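Local atomic coordinates of transcriptional repressor, TetR family (Thermus thermophilus, PDB entry 3ANP), a protein that probably represses transcription of fatty acid degradation genes as a DNA-binding TetR-family regulator, and binds an acyl-CoA as its ligand. Residues Y52-L58 / R118-A122. Residues are numbered along the deposited sequence; the frame is centred on the assembly and turned at random.
Sequences YKEAVLL and RARAA. With DCC (dodecyl-coa), chain E.
The guanidinium of R118 lies flat over one face of the Y52 ring, the planes only 7° apart and the centres separated by 3.7 Å. The two side chains run past each other in opposite directions: R118 NH1 reaches back to Y52 CB and CG, while R118 CG sits 3.7 Å from Y52 OH. Behind the cation-pi contact, R118 CD adds a CH-pi contact over the same face, at 3.9 Å from the ring centroid. A55 CB covers the opposite face nearer its rim. With chi1 at 45°, Y52 CG is wedged between its own backbone N and carbonyl carbon, which lays the ring alongside the R118 chain.

E54 OE1 forms a salt bridge of 3.3 Å with R118 NH2, and one water spans the same two atoms. R118 NE pairs with E110, so two carboxylates probably help hold the guanidinium's rotation. At the far end of the ring a second water accepts from Y52 OH and donates to R118 O over 2.7 Å. Replacing Y52 with an alanine would probably leave the guanidinium without its flat support and this water without its phenolic donor.

Deeper in, L58 rests its two methyls on A122, with CD2 3.9 Å from A122 CB. One turn back from A122, A119 packs against the acyl-CoA at CP5, and R120 also lines that pocket. The contact thus joins the start of helix 54-77, just after the predicted helix-turn-helix, to a pocket-lining helix, a junction consistent with ligand-to-DNA-domain coupling in TetR-family repressors.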
ATOM      1  N   TYR A  52      -8.380 -22.160  -1.951  1.00 15.15           N
ATOM      2  CA  TYR A  52      -8.355 -21.285  -3.118  1.00 16.55           C
ATOM      3  C   TYR A  52      -6.915 -21.290  -3.624  1.00 15.05           C
ATOM      4  O   TYR A  52      -5.993 -21.493  -2.835  1.00 17.37           O
ATOM      5  CB  TYR A  52      -8.857 -19.860  -2.767  1.00 17.55           C
ATOM      6  CG  TYR A  52      -8.313 -19.266  -1.483  1.00 18.24           C
ATOM      7  CD1 TYR A  52      -7.197 -18.421  -1.489  1.00 19.35           C
ATOM      8  CD2 TYR A  52      -8.921 -19.546  -0.258  1.00 17.42           C
ATOM      9  CE1 TYR A  52      -6.701 -17.863  -0.301  1.00 17.32           C
ATOM     10  CE2 TYR A  52      -8.433 -19.011   0.923  1.00 18.03           C
ATOM     11  CZ  TYR A  52      -7.322 -18.170   0.898  1.00 21.44           C
ATOM     12  OH  TYR A  52      -6.840 -17.665   2.078  1.00 23.82           O
ATOM     13  N   LYS A  53      -6.728 -21.102  -4.930  1.00 15.68           N
ATOM     14  CA  LYS A  53      -5.389 -21.143  -5.543  1.00 16.48           C
ATOM     15  C   LYS A  53      -4.334 -20.249  -4.881  1.00 17.88           C
ATOM     16  O   LYS A  53      -3.156 -20.633  -4.796  1.00 14.94           O
ATOM     17  CB  LYS A  53      -5.474 -20.806  -7.036  1.00 18.01           C
ATOM     18  CG  LYS A  53      -6.066 -21.911  -7.932  1.00 16.54           C
ATOM     19  CD  LYS A  53      -6.418 -21.377  -9.328  1.00 16.64           C
ATOM     20  CE  LYS A  53      -5.225 -20.666  -9.988  1.00 14.23           C
ATOM     21  NZ  LYS A  53      -5.612 -20.031 -11.297  1.00 13.90           N
ATOM     22  N   GLU A  54      -4.743 -19.069  -4.409  1.00 16.25           N
ATOM     23  CA  GLU A  54      -3.803 -18.138  -3.780  1.00 15.61           C
ATOM     24  C   GLU A  54      -3.209 -18.671  -2.483  1.00 15.66           C
ATOM     25  O   GLU A  54      -2.140 -18.225  -2.045  1.00 14.35           O
ATOM     26  CB  GLU A  54      -4.477 -16.786  -3.499  1.00 16.05           C
ATOM     27  CG  GLU A  54      -4.771 -15.948  -4.727  1.00 18.03           C
ATOM     28  CD  GLU A  54      -5.935 -16.468  -5.549  1.00 20.18           C
ATOM     29  OE1 GLU A  54      -6.696 -17.331  -5.060  1.00 20.30           O
ATOM     30  OE2 GLU A  54      -6.092 -16.001  -6.690  1.00 23.96           O
ATOM     31  N   ALA A  55      -3.910 -19.604  -1.844  1.00 14.01           N
ATOM     32  CA  ALA A  55      -3.404 -20.163  -0.604  1.00 12.47           C
ATOM     33  C   ALA A  55      -2.075 -20.876  -0.900  1.00 13.19           C
ATOM     34  O   ALA A  55      -1.214 -20.975  -0.030  1.00 18.09           O
ATOM     35  CB  ALA A  55      -4.435 -21.142   0.011  1.00 13.81           C
ATOM     36  N   VAL A  56      -1.907 -21.376  -2.121  1.00 15.54           N
ATOM     37  CA  VAL A  56      -0.640 -22.028  -2.478  1.00 14.62           C
ATOM     38  C   VAL A  56       0.454 -20.955  -2.486  1.00 15.45           C
ATOM     39  O   VAL A  56       1.530 -21.140  -1.905  1.00 16.23           O
ATOM     40  CB  VAL A  56      -0.691 -22.699  -3.887  1.00 16.17           C
ATOM     41  CG1 VAL A  56       0.696 -23.214  -4.264  1.00 17.78           C
ATOM     42  CG2 VAL A  56      -1.693 -23.872  -3.892  1.00 14.43           C
ATOM     43  N   LEU A  57       0.181 -19.826  -3.137  1.00 13.42           N
ATOM     44  CA  LEU A  57       1.165 -18.747  -3.202  1.00 14.68           C
ATOM     45  C   LEU A  57       1.508 -18.215  -1.807  1.00 15.12           C
ATOM     46  O   LEU A  57       2.652 -17.855  -1.539  1.00 16.45           O
ATOM     47  CB  LEU A  57       0.646 -17.609  -4.088  1.00 15.48           C
ATOM     48  CG  LEU A  57       0.290 -17.976  -5.533  1.00 16.25           C
ATOM     49  CD1 LEU A  57      -0.342 -16.758  -6.215  1.00 19.49           C
ATOM     50  CD2 LEU A  57       1.547 -18.443  -6.299  1.00 15.25           C
ATOM     51  N   LEU A  58       0.528 -18.166  -0.908  1.00 14.32           N
ATOM     52  CA  LEU A  58       0.811 -17.686   0.439  1.00 15.24           C
ATOM     53  C   LEU A  58       1.793 -18.625   1.120  1.00 15.77           C
ATOM     54  O   LEU A  58       2.675 -18.182   1.843  1.00 15.80           O
ATOM     55  CB  LEU A  58      -0.459 -17.589   1.269  1.00 18.00           C
ATOM     56  CG  LEU A  58      -1.427 -16.502   0.790  1.00 14.92           C
ATOM     57  CD1 LEU A  58      -2.652 -16.533   1.693  1.00 16.58           C
ATOM     58  CD2 LEU A  58      -0.759 -15.123   0.823  1.00 13.70           C
ATOM     59  N   ARG A 118      -9.911 -13.548   4.217  1.00 15.44           N
ATOM     60  CA  ARG A 118      -8.797 -13.887   3.338  1.00 20.34           C
ATOM     61  C   ARG A 118      -7.685 -12.849   3.397  1.00 20.68           C
ATOM     62  O   ARG A 118      -6.507 -13.210   3.319  1.00 17.66           O
ATOM     63  CB  ARG A 118      -9.282 -14.073   1.902  1.00 22.32           C
ATOM     64  CG  ARG A 118      -9.760 -15.498   1.677  1.00 25.13           C
ATOM     65  CD  ARG A 118     -10.316 -15.768   0.307  1.00 21.87           C
ATOM     66  NE  ARG A 118      -9.380 -15.531  -0.785  1.00 17.90           N
ATOM     67  CZ  ARG A 118      -9.559 -16.014  -2.008  1.00 19.72           C
ATOM     68  NH1 ARG A 118     -10.621 -16.773  -2.269  1.00 18.62           N
ATOM     69  NH2 ARG A 118      -8.725 -15.696  -2.981  1.00 18.40           N
ATOM     70  N   ALA A 119      -8.043 -11.571   3.544  1.00 19.01           N
ATOM     71  CA  ALA A 119      -7.021 -10.522   3.636  1.00 19.03           C
ATOM     72  C   ALA A 119      -6.223 -10.754   4.904  1.00 18.08           C
ATOM     73  O   ALA A 119      -4.999 -10.631   4.909  1.00 17.94           O
ATOM     74  CB  ALA A 119      -7.657  -9.119   3.676  1.00 17.70           C
ATOM     75  N   ARG A 120      -6.925 -11.092   5.985  1.00 18.29           N
ATOM     76  CA  ARG A 120      -6.280 -11.356   7.262  1.00 18.43           C
ATOM     77  C   ARG A 120      -5.373 -12.577   7.163  1.00 18.50           C
ATOM     78  O   ARG A 120      -4.287 -12.607   7.729  1.00 17.29           O
ATOM     79  CB  ARG A 120      -7.324 -11.598   8.353  1.00 23.99           C
ATOM     80  CG  ARG A 120      -6.712 -11.694   9.733  1.00 27.73           C
ATOM     81  CD  ARG A 120      -7.758 -11.992  10.797  1.00 35.43           C
ATOM     82  NE  ARG A 120      -7.176 -11.908  12.135  1.00 44.75           N
ATOM     83  CZ  ARG A 120      -6.871 -10.770  12.752  1.00 43.60           C
ATOM     84  NH1 ARG A 120      -7.097  -9.607  12.160  1.00 47.17           N
ATOM     85  NH2 ARG A 120      -6.329 -10.796  13.959  1.00 48.06           N
ATOM     86  N   ALA A 121      -5.839 -13.599   6.457  1.00 18.97           N
ATOM     87  CA  ALA A 121      -5.044 -14.811   6.270  1.00 19.89           C
ATOM     88  C   ALA A 121      -3.741 -14.469   5.533  1.00 15.82           C
ATOM     89  O   ALA A 121      -2.670 -14.952   5.891  1.00 16.76           O
ATOM     90  CB  ALA A 121      -5.839 -15.833   5.464  1.00 16.75           C
ATOM     91  N   ALA A 122      -3.843 -13.646   4.498  1.00 16.96           N
ATOM     92  CA  ALA A 122      -2.658 -13.273   3.726  1.00 17.77           C
ATOM     93  C   ALA A 122      -1.701 -12.507   4.634  1.00 17.38           C
ATOM     94  O   ALA A 122      -0.500 -12.770   4.664  1.00 14.56           O
ATOM     95  CB  ALA A 122      -3.059 -12.412   2.536  1.00 16.57           C
TER
HETATM   96  C2  DCC E1000      -5.435  -8.626  21.267  1.00 89.70           C
HETATM   97  C4  DCC E1000      -3.782  -7.211  20.485  1.00 87.58           C
HETATM   98  C5  DCC E1000      -2.873  -8.258  20.520  1.00 88.86           C
HETATM   99  C6  DCC E1000      -3.314  -9.504  20.949  1.00 90.02           C
HETATM  100  C8  DCC E1000      -1.867  -6.497  19.810  1.00 86.57           C
HETATM  101  C10 DCC E1000       7.216 -11.159   1.420  1.00 31.01           C
HETATM  102  C11 DCC E1000       7.476 -12.134   0.269  1.00 33.30           C
HETATM  103  C12 DCC E1000       8.831 -12.824   0.431  1.00 40.65           C
HETATM  104  N9  DCC E1000      -3.128  -6.140  20.043  1.00 84.62           N
HETATM  105  N7  DCC E1000      -1.704  -7.786  20.098  1.00 88.49           N
HETATM  106  N3  DCC E1000      -5.049  -7.428  20.865  1.00 88.95           N
HETATM  107  N1  DCC E1000      -4.597  -9.647  21.313  1.00 90.22           N
HETATM  108  N6  DCC E1000      -2.477 -10.537  20.996  1.00 90.40           N
HETATM  109  C1' DCC E1000      -3.698  -4.787  19.858  1.00 79.00           C
HETATM  110  C2' DCC E1000      -2.835  -3.944  18.921  1.00 77.10           C
HETATM  111  O2' DCC E1000      -1.650  -3.524  19.603  1.00 77.59           O
HETATM  112  C3' DCC E1000      -3.788  -2.760  18.774  1.00 74.77           C
HETATM  113  O3' DCC E1000      -3.705  -1.917  19.926  1.00 77.75           O
HETATM  114  C4' DCC E1000      -5.157  -3.444  18.735  1.00 70.26           C
HETATM  115  O4' DCC E1000      -4.931  -4.812  19.124  1.00 73.25           O
HETATM  116  C5' DCC E1000      -5.695  -3.375  17.306  1.00 59.98           C
HETATM  117  O5' DCC E1000      -4.754  -3.942  16.391  1.00 47.41           O
HETATM  118  P1  DCC E1000      -4.854  -3.630  14.814  1.00 39.40           P
HETATM  119  O11 DCC E1000      -5.081  -2.183  14.602  1.00 37.82           O
HETATM  120  O12 DCC E1000      -3.698  -4.271  14.148  1.00 41.68           O
HETATM  121  O6  DCC E1000      -6.194  -4.399  14.363  1.00 36.21           O
HETATM  122  P2  DCC E1000      -6.164  -5.946  13.924  1.00 34.11           P
HETATM  123  O21 DCC E1000      -7.556  -6.270  14.311  1.00 33.65           O
HETATM  124  O22 DCC E1000      -4.952  -6.347  14.672  1.00 35.84           O
HETATM  125  O7  DCC E1000      -6.005  -5.598  12.359  1.00 30.73           O
HETATM  126  CPA DCC E1000      -4.725  -5.521  11.728  1.00 24.21           C
HETATM  127  CPB DCC E1000      -4.744  -6.319  10.421  1.00 24.22           C
HETATM  128  CP8 DCC E1000      -6.015  -5.976   9.638  1.00 21.19           C
HETATM  129  CP7 DCC E1000      -4.710  -7.816  10.739  1.00 25.19           C
HETATM  130  CP9 DCC E1000      -3.515  -5.950   9.588  1.00 24.55           C
HETATM  131  OP3 DCC E1000      -6.003  -4.603   9.239  1.00 19.49           O
HETATM  132  CP6 DCC E1000      -6.137  -6.878   8.408  1.00 21.28           C
HETATM  133  OP2 DCC E1000      -6.660  -7.987   8.495  1.00 21.24           O
HETATM  134  NP2 DCC E1000      -5.636  -6.382   7.279  1.00 20.16           N
HETATM  135  CP5 DCC E1000      -5.684  -7.137   6.017  1.00 20.48           C
HETATM  136  CP4 DCC E1000      -4.513  -6.728   5.120  1.00 20.11           C
HETATM  137  CP3 DCC E1000      -4.575  -5.237   4.781  1.00 21.38           C
HETATM  138  OP1 DCC E1000      -4.722  -4.396   5.665  1.00 23.64           O
HETATM  139  NP1 DCC E1000      -4.450  -4.940   3.489  1.00 25.10           N
HETATM  140  CP2 DCC E1000      -4.500  -3.550   3.012  1.00 21.81           C
HETATM  141  CP1 DCC E1000      -3.207  -2.819   3.389  1.00 20.26           C
HETATM  142  S   DCC E1000      -1.745  -3.414   2.462  1.00 22.38           S
HETATM  143  P3  DCC E1000      -3.717  -0.319  19.729  1.00 79.22           P
HETATM  144  O31 DCC E1000      -2.357   0.264  19.774  1.00 79.35           O
HETATM  145  O32 DCC E1000      -4.457  -0.040  18.326  1.00 79.46           O
HETATM  146  O33 DCC E1000      -4.678   0.253  20.886  1.00 80.95           O
HETATM  147  CA1 DCC E1000      -1.075  -4.622   3.540  1.00 17.30           C
HETATM  148  CA2 DCC E1000       0.363  -5.094   3.318  1.00 18.51           C
HETATM  149  OA1 DCC E1000      -1.752  -5.088   4.456  1.00 19.89           O
HETATM  150  CA3 DCC E1000       0.908  -5.794   4.564  1.00 16.33           C
HETATM  151  CA4 DCC E1000       2.377  -6.198   4.404  1.00 19.60           C
HETATM  152  CA5 DCC E1000       2.590  -7.195   3.263  1.00 18.32           C
HETATM  153  CA6 DCC E1000       4.022  -7.734   3.301  1.00 19.51           C
HETATM  154  CA7 DCC E1000       4.243  -8.802   2.228  1.00 18.92           C
HETATM  155  CA8 DCC E1000       5.632  -9.429   2.356  1.00 22.30           C
HETATM  156  CA9 DCC E1000       5.875 -10.444   1.236  1.00 24.20           C
HETATM  157  O   HOH W   1      -5.801 -15.351   1.855  1.00 17.21           O
HETATM  158  O   HOH W   2      -9.675 -17.076  -5.600  1.00 31.80           O